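Local structure of protein adenylyltransferase MntA (Shewanella oneidensis MR-1, 6M6U) at residues E39-L45 and D69-L75; Q21-G27 and Q89-G95; K8-L13 and L62-L66. The protein acts as the antitoxin of a toxin-antitoxin pair, neutralising its cognate toxin HepT mostly by building a chain of three AMP units from ATP on a tyrosine of the toxin. The protein carries 2 engineered substitutions. One frame throughout, in Å; residues are numbered along the deposited sequence.

Contact 1. Residues E39-L45 and D69-L75; sequences EIEIAVL and DVDLVDL. Engineered in segment 39-45: Glu-39 (natural residue Asp), Glu-41 (natural residue Asp).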
loop_
_atom_site.group_PDB
_atom_site.type_symbol
_atom_site.label_atom_id
_atom_site.label_comp_id
_atom_site.label_asym_id
_atom_site.label_seq_id
_atom_site.Cartn_x
_atom_site.Cartn_y
_atom_site.Cartn_z
ATOM N N GLU E 39 -12.319 -3.487 8.949
ATOM C CA GLU E 39 -11.909 -4.420 9.983
ATOM C C GLU E 39 -12.988 -4.566 11.047
ATOM O O GLU E 39 -13.778 -3.655 11.299
ATOM C CB GLU E 39 -10.613 -3.959 10.647
ATOM C CG GLU E 39 -9.484 -3.626 9.696
ATOM C CD GLU E 39 -8.191 -3.311 10.428
ATOM O OE1 GLU E 39 -7.459 -4.263 10.786
ATOM O OE2 GLU E 39 -7.913 -2.113 10.656
ATOM N N ILE E 40 -13.014 -5.739 11.668
ATOM C CA ILE E 40 -13.690 -5.913 12.945
ATOM C C ILE E 40 -12.732 -5.423 14.022
ATOM O O ILE E 40 -11.583 -5.874 14.097
ATOM C CB ILE E 40 -14.089 -7.380 13.161
ATOM C CG1 ILE E 40 -14.949 -7.865 11.988
ATOM C CG2 ILE E 40 -14.830 -7.549 14.477
ATOM C CD1 ILE E 40 -15.089 -9.356 11.910
ATOM N N GLU E 41 -13.183 -4.465 14.828
ATOM C CA GLU E 41 -12.352 -3.825 15.838
ATOM C C GLU E 41 -12.757 -4.343 17.209
ATOM O O GLU E 41 -13.904 -4.164 17.637
ATOM C CB GLU E 41 -12.470 -2.303 15.756
ATOM C CG GLU E 41 -11.785 -1.713 14.526
ATOM C CD GLU E 41 -12.169 -0.271 14.253
ATOM O OE1 GLU E 41 -11.634 0.640 14.922
ATOM O OE2 GLU E 41 -13.012 -0.046 13.359
ATOM N N ILE E 42 -11.817 -4.992 17.890
ATOM C CA ILE E 42 -12.061 -5.630 19.176
ATOM C C ILE E 42 -11.034 -5.121 20.177
ATOM O O ILE E 42 -9.841 -5.017 19.863
ATOM C CB ILE E 42 -11.996 -7.167 19.062
ATOM C CG1 ILE E 42 -12.986 -7.659 18.008
ATOM C CG2 ILE E 42 -12.274 -7.826 20.417
ATOM C CD1 ILE E 42 -12.669 -9.040 17.483
ATOM N N ALA E 43 -11.497 -4.802 21.379
ATOM C CA ALA E 43 -10.641 -4.342 22.458
ATOM C C ALA E 43 -10.757 -5.304 23.631
ATOM O O ALA E 43 -11.847 -5.799 23.936
ATOM C CB ALA E 43 -11.013 -2.926 22.903
ATOM N N VAL E 44 -9.632 -5.567 24.284
ATOM C CA VAL E 44 -9.592 -6.472 25.421
ATOM C C VAL E 44 -8.800 -5.818 26.540
ATOM O O VAL E 44 -7.874 -5.034 26.305
ATOM C CB VAL E 44 -8.980 -7.847 25.061
ATOM C CG1 VAL E 44 -9.934 -8.635 24.181
ATOM C CG2 VAL E 44 -7.642 -7.664 24.363
ATOM N N LEU E 45 -9.190 -6.132 27.766
ATOM C CA LEU E 45 -8.406 -5.820 28.947
ATOM C C LEU E 45 -8.116 -7.129 29.656
ATOM O O LEU E 45 -9.038 -7.896 29.952
ATOM C CB LEU E 45 -9.139 -4.852 29.881
ATOM C CG LEU E 45 -8.342 -4.362 31.097
ATOM C CD1 LEU E 45 -7.172 -3.485 30.663
ATOM C CD2 LEU E 45 -9.239 -3.614 32.069
ATOM N N ASP E 69 -11.041 -9.027 8.192
ATOM C CA ASP E 69 -9.922 -8.373 8.853
ATOM C C ASP E 69 -10.298 -8.000 10.282
ATOM O O ASP E 69 -11.390 -7.491 10.549
ATOM C CB ASP E 69 -9.481 -7.132 8.077
ATOM C CG ASP E 69 -8.761 -7.477 6.783
ATOM O OD1 ASP E 69 -8.257 -8.618 6.666
ATOM O OD2 ASP E 69 -8.696 -6.608 5.886
ATOM N N VAL E 70 -9.393 -8.277 11.208
ATOM C CA VAL E 70 -9.618 -8.023 12.621
ATOM C C VAL E 70 -8.503 -7.123 13.129
ATOM O O VAL E 70 -7.336 -7.297 12.761
ATOM C CB VAL E 70 -9.688 -9.336 13.427
ATOM C CG1 VAL E 70 -9.577 -9.058 14.930
ATOM C CG2 VAL E 70 -10.982 -10.072 13.109
ATOM N N ASP E 71 -8.872 -6.137 13.937
ATOM C CA ASP E 71 -7.908 -5.330 14.670
ATOM C C ASP E 71 -8.151 -5.560 16.153
ATOM O O ASP E 71 -9.250 -5.294 16.654
ATOM C CB ASP E 71 -8.034 -3.847 14.321
ATOM C CG ASP E 71 -6.945 -3.006 14.962
ATOM O OD1 ASP E 71 -7.213 -1.830 15.286
ATOM O OD2 ASP E 71 -5.819 -3.520 15.143
ATOM N N LEU E 72 -7.137 -6.073 16.845
ATOM C CA LEU E 72 -7.246 -6.437 18.252
ATOM C C LEU E 72 -6.462 -5.423 19.070
ATOM O O LEU E 72 -5.242 -5.291 18.903
ATOM C CB LEU E 72 -6.740 -7.858 18.500
ATOM C CG LEU E 72 -6.758 -8.314 19.961
ATOM C CD1 LEU E 72 -8.169 -8.253 20.555
ATOM C CD2 LEU E 72 -6.186 -9.722 20.062
ATOM N N VAL E 73 -7.164 -4.705 19.939
ATOM C CA VAL E 73 -6.600 -3.599 20.696
ATOM C C VAL E 73 -6.443 -4.047 22.141
ATOM O O VAL E 73 -7.410 -4.494 22.770
ATOM C CB VAL E 73 -7.482 -2.344 20.592
ATOM C CG1 VAL E 73 -7.160 -1.369 21.710
ATOM C CG2 VAL E 73 -7.300 -1.675 19.232
ATOM N N ASP E 74 -5.224 -3.952 22.662
ATOM C CA ASP E 74 -4.990 -4.171 24.084
ATOM C C ASP E 74 -5.284 -2.866 24.813
ATOM O O ASP E 74 -4.561 -1.880 24.645
ATOM C CB ASP E 74 -3.561 -4.642 24.340
ATOM C CG ASP E 74 -3.274 -4.876 25.824
ATOM O OD1 ASP E 74 -4.228 -4.920 26.632
ATOM O OD2 ASP E 74 -2.088 -5.029 26.184
ATOM N N LEU E 75 -6.350 -2.857 25.618
ATOM C CA LEU E 75 -6.746 -1.633 26.306
ATOM C C LEU E 75 -5.685 -1.161 27.292
ATOM O O LEU E 75 -5.620 0.033 27.605
ATOM C CB LEU E 75 -8.078 -1.846 27.024
ATOM C CG LEU E 75 -9.290 -1.935 26.097
ATOM C CD1 LEU E 75 -10.528 -2.391 26.856
ATOM C CD2 LEU E 75 -9.525 -0.593 25.440
#
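Ile-40 N donates to Asp-69 O at 2.6 Å, the first of six backbone hydrogen bonds between these two segments. They run parallel. Strand 40-46, helix 52-66 and strand 70-74 form a beta-alpha-beta unit of the nucleotidyltransferase fold. The ladder is regular: Ile-40 O receives Asp-71 N, and Ile-42 N donates to Asp-71 O. Ile-42 O then receives Val-73 N, Val-44 N donates to Val-73 O, and Val-44 O receives Leu-75 N. Glu-41 and Ala-43, between the bonded residues, pair through their backbones with Phe-26 and Tyr-24 of strand 20-26.

Glu-39 and Glu-41 are engineered substitutions of aspartates. With Asp-71 they occupy the magnesium-binding positions of the enzyme. The chain of Glu-39 is extended beyond CG and brings Glu-39 OE1 to 3.6 Å from Asp-71 CB. The carboxylate planes of Glu-39 and Asp-71 are only 19° apart. Their oxygens do not touch, and Glu-39 OE2 stays 4.7 Å from Asp-71 OD1. Glu-41 OE1 lies 5.1 Å from that same Asp-71 OD1, so three acid groups gather at one end of the pair. Asp-69 faces another partner, forming a salt bridge with Arg-70 of the toxin chain.

The face bearing Ile-40, Ile-42, Val-44, Val-70 and Leu-72 is largely apolar and packs against helices 52-66 and 6-16. Ile-42 CD1 meets Val-70 CG1 at 4.0 Å. With chi1 at 178°, CG of Leu-72 trans to its amide nitrogen, CD1 reaches across to Ile-42 CG2 and Val-44 CG2. Asp-74 is the acid on this face; its OD2 accepts from Leu-50 N and its OD1 from Arg-76 N. At the far end Leu-75 points at the neighbouring strand, with its CD2 3.8 Å from Ala-43 CB.

Contact 2. Residues Q21-G27 and Q89-G95; sequences QLIYLFG and QGKQLWG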
loop_
_atom_site.group_PDB
_atom_site.type_symbol
_atom_site.label_atom_id
_atom_site.label_comp_id
_atom_site.label_asym_id
_atom_site.label_seq_id
_atom_site.Cartn_x
_atom_site.Cartn_y
_atom_site.Cartn_z
ATOM N N GLN E 21 -10.281 -9.905 31.200
ATOM C CA GLN E 21 -11.229 -9.206 32.061
ATOM C C GLN E 21 -12.358 -8.537 31.296
ATOM O O GLN E 21 -13.482 -8.490 31.798
ATOM C CB GLN E 21 -10.497 -8.156 32.916
ATOM C CG GLN E 21 -9.512 -8.749 33.910
ATOM C CD GLN E 21 -8.558 -7.716 34.479
ATOM O OE1 GLN E 21 -8.501 -6.579 34.011
ATOM N NE2 GLN E 21 -7.795 -8.111 35.491
ATOM N N LEU E 22 -12.091 -8.005 30.105
ATOM C CA LEU E 22 -13.100 -7.271 29.355
ATOM C C LEU E 22 -12.917 -7.533 27.870
ATOM O O LEU E 22 -11.789 -7.532 27.374
ATOM C CB LEU E 22 -13.016 -5.759 29.635
ATOM C CG LEU E 22 -13.360 -5.279 31.051
ATOM C CD1 LEU E 22 -12.837 -3.871 31.295
ATOM C CD2 LEU E 22 -14.861 -5.340 31.321
ATOM N N ILE E 23 -14.027 -7.769 27.169
ATOM C CA ILE E 23 -14.057 -7.823 25.709
ATOM C C ILE E 23 -15.048 -6.776 25.221
ATOM O O ILE E 23 -16.196 -6.744 25.681
ATOM C CB ILE E 23 -14.460 -9.213 25.180
ATOM C CG1 ILE E 23 -13.466 -10.287 25.618
ATOM C CG2 ILE E 23 -14.566 -9.190 23.665
ATOM C CD1 ILE E 23 -13.818 -11.666 25.112
ATOM N N TYR E 24 -14.608 -5.927 24.295
ATOM C CA TYR E 24 -15.477 -4.955 23.646
ATOM C C TYR E 24 -15.394 -5.112 22.143
ATOM O O TYR E 24 -14.305 -5.282 21.583
ATOM C CB TYR E 24 -15.110 -3.503 23.973
ATOM C CG TYR E 24 -15.264 -3.122 25.415
ATOM C CD1 TYR E 24 -16.508 -2.817 25.943
ATOM C CD2 TYR E 24 -14.158 -3.048 26.244
ATOM C CE1 TYR E 24 -16.645 -2.463 27.266
ATOM C CE2 TYR E 24 -14.285 -2.696 27.560
ATOM C CZ TYR E 24 -15.529 -2.407 28.069
ATOM O OH TYR E 24 -15.649 -2.054 29.391
ATOM N N LEU E 25 -16.551 -5.038 21.504
ATOM C CA LEU E 25 -16.635 -4.756 20.084
ATOM C C LEU E 25 -16.839 -3.254 19.942
ATOM O O LEU E 25 -17.662 -2.671 20.655
ATOM C CB LEU E 25 -17.793 -5.536 19.459
ATOM C CG LEU E 25 -17.948 -5.596 17.944
ATOM C CD1 LEU E 25 -16.827 -6.421 17.309
ATOM C CD2 LEU E 25 -19.316 -6.172 17.609
ATOM N N PHE E 26 -16.063 -2.616 19.069
ATOM C CA PHE E 26 -16.216 -1.181 18.865
ATOM C C PHE E 26 -16.061 -0.881 17.379
ATOM O O PHE E 26 -15.956 -1.784 16.544
ATOM C CB PHE E 26 -15.239 -0.379 19.745
ATOM C CG PHE E 26 -13.786 -0.490 19.338
ATOM C CD1 PHE E 26 -13.153 0.567 18.696
ATOM C CD2 PHE E 26 -13.044 -1.630 19.631
ATOM C CE1 PHE E 26 -11.814 0.483 18.325
ATOM C CE2 PHE E 26 -11.705 -1.724 19.264
ATOM C CZ PHE E 26 -11.089 -0.662 18.610
ATOM N N GLY E 27 -16.077 0.405 17.046
ATOM C CA GLY E 27 -15.948 0.779 15.658
ATOM C C GLY E 27 -17.199 0.463 14.859
ATOM O O GLY E 27 -18.324 0.438 15.370
ATOM N N GLN E 89 -18.516 4.191 22.365
ATOM C CA GLN E 89 -19.291 3.474 21.362
ATOM C C GLN E 89 -19.196 1.962 21.493
ATOM O O GLN E 89 -19.820 1.249 20.703
ATOM C CB GLN E 89 -18.820 3.869 19.966
ATOM C CG GLN E 89 -17.505 3.205 19.615
ATOM C CD GLN E 89 -17.070 3.464 18.199
ATOM O OE1 GLN E 89 -15.988 3.047 17.790
ATOM N NE2 GLN E 89 -17.907 4.158 17.437
ATOM N N GLY E 90 -18.426 1.454 22.450
ATOM C CA GLY E 90 -18.170 0.032 22.500
ATOM C C GLY E 90 -19.360 -0.756 23.011
ATOM O O GLY E 90 -20.219 -0.247 23.730
ATOM N N LYS E 91 -19.404 -2.025 22.618
ATOM C CA LYS E 91 -20.381 -2.986 23.116
ATOM C C LYS E 91 -19.620 -4.053 23.897
ATOM O O LYS E 91 -18.815 -4.794 23.323
ATOM C CB LYS E 91 -21.183 -3.603 21.970
ATOM C CG LYS E 91 -22.149 -4.691 22.416
ATOM C CD LYS E 91 -22.834 -5.368 21.228
ATOM C CE LYS E 91 -23.804 -6.446 21.697
ATOM N NZ LYS E 91 -24.434 -7.170 20.551
ATOM N N GLN E 92 -19.873 -4.129 25.200
ATOM C CA GLN E 92 -19.194 -5.110 26.034
ATOM C C GLN E 92 -19.694 -6.510 25.708
ATOM O O GLN E 92 -20.895 -6.788 25.798
ATOM C CB GLN E 92 -19.412 -4.799 27.510
ATOM C CG GLN E 92 -18.903 -5.904 28.410
ATOM C CD GLN E 92 -18.917 -5.528 29.870
ATOM O OE1 GLN E 92 -19.565 -4.557 30.267
ATOM N NE2 GLN E 92 -18.204 -6.299 30.686
ATOM N N LEU E 93 -18.772 -7.401 25.339
ATOM C CA LEU E 93 -19.124 -8.781 25.029
ATOM C C LEU E 93 -18.879 -9.741 26.186
ATOM O O LEU E 93 -19.475 -10.825 26.205
ATOM C CB LEU E 93 -18.341 -9.271 23.804
ATOM C CG LEU E 93 -18.503 -8.513 22.485
ATOM C CD1 LEU E 93 -17.733 -9.220 21.379
ATOM C CD2 LEU E 93 -19.976 -8.384 22.117
ATOM N N TRP E 94 -18.032 -9.373 27.146
ATOM C CA TRP E 94 -17.677 -10.271 28.235
ATOM C C TRP E 94 -17.043 -9.455 29.356
ATOM O O TRP E 94 -16.553 -8.345 29.137
ATOM C CB TRP E 94 -16.728 -11.375 27.746
ATOM C CG TRP E 94 -16.480 -12.456 28.750
ATOM C CD1 TRP E 94 -17.231 -13.580 28.958
ATOM C CD2 TRP E 94 -15.402 -12.515 29.686
ATOM N NE1 TRP E 94 -16.686 -14.333 29.971
ATOM C CE2 TRP E 94 -15.561 -13.700 30.433
ATOM C CE3 TRP E 94 -14.321 -11.679 29.970
ATOM C CZ2 TRP E 94 -14.679 -14.066 31.445
ATOM C CZ3 TRP E 94 -13.445 -12.044 30.973
ATOM C CH2 TRP E 94 -13.628 -13.227 31.699
ATOM N N GLY E 95 -17.062 -10.018 30.555
ATOM C CA GLY E 95 -16.495 -9.381 31.724
ATOM C C GLY E 95 -17.572 -8.856 32.664
ATOM O O GLY E 95 -18.724 -8.635 32.284
#
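Trp-94 O is gripped from opposite faces of its carbonyl plane, by Ile-23 N across the contact and by Gln-92 NE2 of its own strand. The bond from Ile-23 N to Trp-94 O is long, at 3.3 Å. Leu-93 and Trp-94 both face Ile-23, which makes a classic beta bulge. Here Leu-93 N donates to Ile-23 O at 2.7 Å.

Beyond the bulge the antiparallel pairing is regular, and Leu-25 and Lys-91 form a hydrogen-bonded pair. Both branches of Ile-23 touch the bulge residues. Ile-23 CG2 packs on Leu-93 CB, and Ile-23 CD1 lies 3.9 Å from Trp-94 CB. On the other face, Tyr-24 CE1 lies against Gln-92 CB at 3.6 Å. The tyrosine hydroxyl is hydrogen-bonded to Asp-100 of helix 97-125.

At the end of helix 80-89, Gln-89 OE1 accepts from Gly-27 N at 2.7 Å and also from Gln-85 NE2. Gly-27 N stands above the amide plane of Gln-89, 66° out of it. The same OE1 lies at the edge of the Phe-26 ring. Gly-27 opens the GSX(10)DXD motif, whose two aspartates are replaced by glutamates here, the signature of this nucleotidyltransferase active site.

Contact 3. Residues K8-L13 and L62-L66; sequences KIIKLL and LASAL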
loop_
_atom_site.group_PDB
_atom_site.type_symbol
_atom_site.label_atom_id
_atom_site.label_comp_id
_atom_site.label_asym_id
_atom_site.label_seq_id
_atom_site.Cartn_x
_atom_site.Cartn_y
_atom_site.Cartn_z
ATOM N N LYS E 8 -18.198 -16.777 18.954
ATOM C CA LYS E 8 -16.905 -17.234 18.461
ATOM C C LYS E 8 -15.795 -16.285 18.896
ATOM O O LYS E 8 -14.705 -16.728 19.275
ATOM C CB LYS E 8 -16.949 -17.363 16.938
ATOM C CG LYS E 8 -15.889 -18.269 16.346
ATOM C CD LYS E 8 -15.925 -18.228 14.813
ATOM C CE LYS E 8 -17.277 -18.668 14.267
ATOM N NZ LYS E 8 -17.258 -18.814 12.783
ATOM N N ILE E 9 -16.060 -14.976 18.847
ATOM C CA ILE E 9 -15.097 -13.986 19.322
ATOM C C ILE E 9 -14.779 -14.219 20.792
ATOM O O ILE E 9 -13.612 -14.217 21.204
ATOM C CB ILE E 9 -15.637 -12.563 19.092
ATOM C CG1 ILE E 9 -15.610 -12.217 17.604
ATOM C CG2 ILE E 9 -14.847 -11.547 19.927
ATOM C CD1 ILE E 9 -16.164 -10.849 17.278
ATOM N N ILE E 10 -15.816 -14.422 21.605
ATOM C CA ILE E 10 -15.622 -14.570 23.044
ATOM C C ILE E 10 -14.799 -15.817 23.345
ATOM O O ILE E 10 -13.833 -15.772 24.118
ATOM C CB ILE E 10 -16.983 -14.595 23.765
ATOM C CG1 ILE E 10 -17.660 -13.229 23.634
ATOM C CG2 ILE E 10 -16.814 -14.993 25.234
ATOM C CD1 ILE E 10 -19.133 -13.234 23.982
ATOM N N LYS E 11 -15.155 -16.944 22.727
ATOM C CA LYS E 11 -14.453 -18.190 23.019
ATOM C C LYS E 11 -12.982 -18.101 22.626
ATOM O O LYS E 11 -12.098 -18.471 23.407
ATOM C CB LYS E 11 -15.127 -19.364 22.311
ATOM C CG LYS E 11 -14.337 -20.655 22.452
ATOM C CD LYS E 11 -15.094 -21.871 21.950
ATOM C CE LYS E 11 -14.244 -23.123 22.126
ATOM N NZ LYS E 11 -13.654 -23.180 23.501
ATOM N N LEU E 12 -12.705 -17.606 21.417
ATOM C CA LEU E 12 -11.325 -17.516 20.942
ATOM C C LEU E 12 -10.458 -16.680 21.876
ATOM O O LEU E 12 -9.328 -17.066 22.195
ATOM C CB LEU E 12 -11.293 -16.930 19.534
ATOM C CG LEU E 12 -11.643 -17.907 18.417
ATOM C CD1 LEU E 12 -11.836 -17.151 17.108
ATOM C CD2 LEU E 12 -10.539 -18.946 18.277
ATOM N N LEU E 13 -10.965 -15.527 22.317
ATOM C CA LEU E 13 -10.174 -14.671 23.196
ATOM C C LEU E 13 -10.046 -15.276 24.590
ATOM O O LEU E 13 -8.965 -15.243 25.186
ATOM C CB LEU E 13 -10.787 -13.272 23.267
ATOM C CG LEU E 13 -10.873 -12.510 21.942
ATOM C CD1 LEU E 13 -11.647 -11.211 22.126
ATOM C CD2 LEU E 13 -9.484 -12.236 21.376
ATOM N N LEU E 62 -8.252 -14.750 14.878
ATOM C CA LEU E 62 -9.651 -14.341 14.814
ATOM C C LEU E 62 -10.048 -13.993 13.388
ATOM O O LEU E 62 -11.135 -14.364 12.927
ATOM C CB LEU E 62 -9.902 -13.144 15.731
ATOM C CG LEU E 62 -10.434 -13.449 17.128
ATOM C CD1 LEU E 62 -9.356 -14.117 17.958
ATOM C CD2 LEU E 62 -10.939 -12.184 17.800
ATOM N N ALA E 63 -9.176 -13.277 12.676
ATOM C CA ALA E 63 -9.466 -12.897 11.299
ATOM C C ALA E 63 -9.775 -14.121 10.442
ATOM O O ALA E 63 -10.716 -14.105 9.641
ATOM C CB ALA E 63 -8.290 -12.109 10.719
ATOM N N SER E 64 -9.014 -15.200 10.626
ATOM C CA SER E 64 -9.261 -16.422 9.871
ATOM C C SER E 64 -10.553 -17.101 10.312
ATOM O O SER E 64 -11.278 -17.664 9.485
ATOM C CB SER E 64 -8.072 -17.367 10.023
ATOM O OG SER E 64 -8.335 -18.617 9.414
ATOM N N ALA E 65 -10.860 -17.065 11.609
ATOM C CA ALA E 65 -12.089 -17.695 12.081
ATOM C C ALA E 65 -13.322 -16.928 11.629
ATOM O O ALA E 65 -14.356 -17.536 11.333
ATOM C CB ALA E 65 -12.066 -17.815 13.604
ATOM N N LEU E 66 -13.226 -15.602 11.552
ATOM C CA LEU E 66 -14.335 -14.733 11.187
ATOM C C LEU E 66 -14.382 -14.406 9.705
ATOM O O LEU E 66 -15.337 -13.753 9.269
ATOM C CB LEU E 66 -14.251 -13.420 11.973
ATOM C CG LEU E 66 -14.410 -13.540 13.483
ATOM C CD1 LEU E 66 -13.975 -12.247 14.166
ATOM C CD2 LEU E 66 -15.853 -13.866 13.812
#
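Leu-62 reaches from helix 52-66 to two leucines of helix 6-16. Leu-62 CD1 meets Leu-12 CB at 3.8 Å. Leu-62 CD2 meets Leu-13 CD2 at 3.9 Å. Leu-12 and Leu-62 slide past each other in opposite directions, while Leu-13 crosses Leu-62 at about a right angle. The first torsion of Leu-62, -95°, lies off the staggered values as it turns the branches toward helix 6-16.

Leu-12 has a second partner, the small side chain of Ala-65. Leu-12 CD1 lies 3.6 Å from Ala-65 CB. Next along, Ile-9 presents CG1 to Leu-66 CD1 at 3.8 Å, and these two side chains also cross at about a right angle. Thus Leu-62, Ala-65 and Leu-66, on one side of their helix, meet Lys-8, Ile-9, Leu-12 and Leu-13.

Lys-8 borders this apolar patch. Its aliphatic chain passes Ala-65, with Lys-8 CD 4.1 Å from Ala-65 CB. A bend at chi3 (-59°) then turns the amine to Ala-65 O. The hydrogen bond from Lys-8 NZ to Ala-65 O is weak, at 3.5 Å.

The helices behind these side chains run roughly antiparallel, at 148°. Their short axes come no closer than 10.7 Å, so the leucine and isoleucine side chains span the gap. Backbone bonds from Leu-12 N to Lys-8 O and from Leu-66 N to Leu-62 O hold the turns in shape.

Farther out, Ala-63 and Ser-64 of helix 52-66 pack on Arg-70 and Lys-91 of the toxin chain. That helix is important for toxin binding. On the side of the sheet, Leu-13 rests on Ile-42 and Val-44 of strand 40-46 and on Ile-23 of strand 20-26, Leu-62 on Ile-42, Leu-66 on Ile-40, and Ile-9 on Leu-93 of strand 91-94.

Overall arrangement
Contacts 1 and 2 belong to one mixed four-stranded sheet. Contact 1 is the buried, parallel half. Contact 2 is the antiparallel, bulged half and is only partly buried. Strands 40-46 and 20-26 join them through backbone hydrogen bonds. Both contribute to the GSX(10)DXD motif, contact 1 with its acid end and contact 2 with its glycine end. Contact 3 lies farther from the chain centre and is almost wholly apolar. Its two helices pack on one sheet face, so side chains of both other contacts meet it there. Backbone bonds therefore dominate within the sheet, and branched aliphatic side chains dominate between the helices.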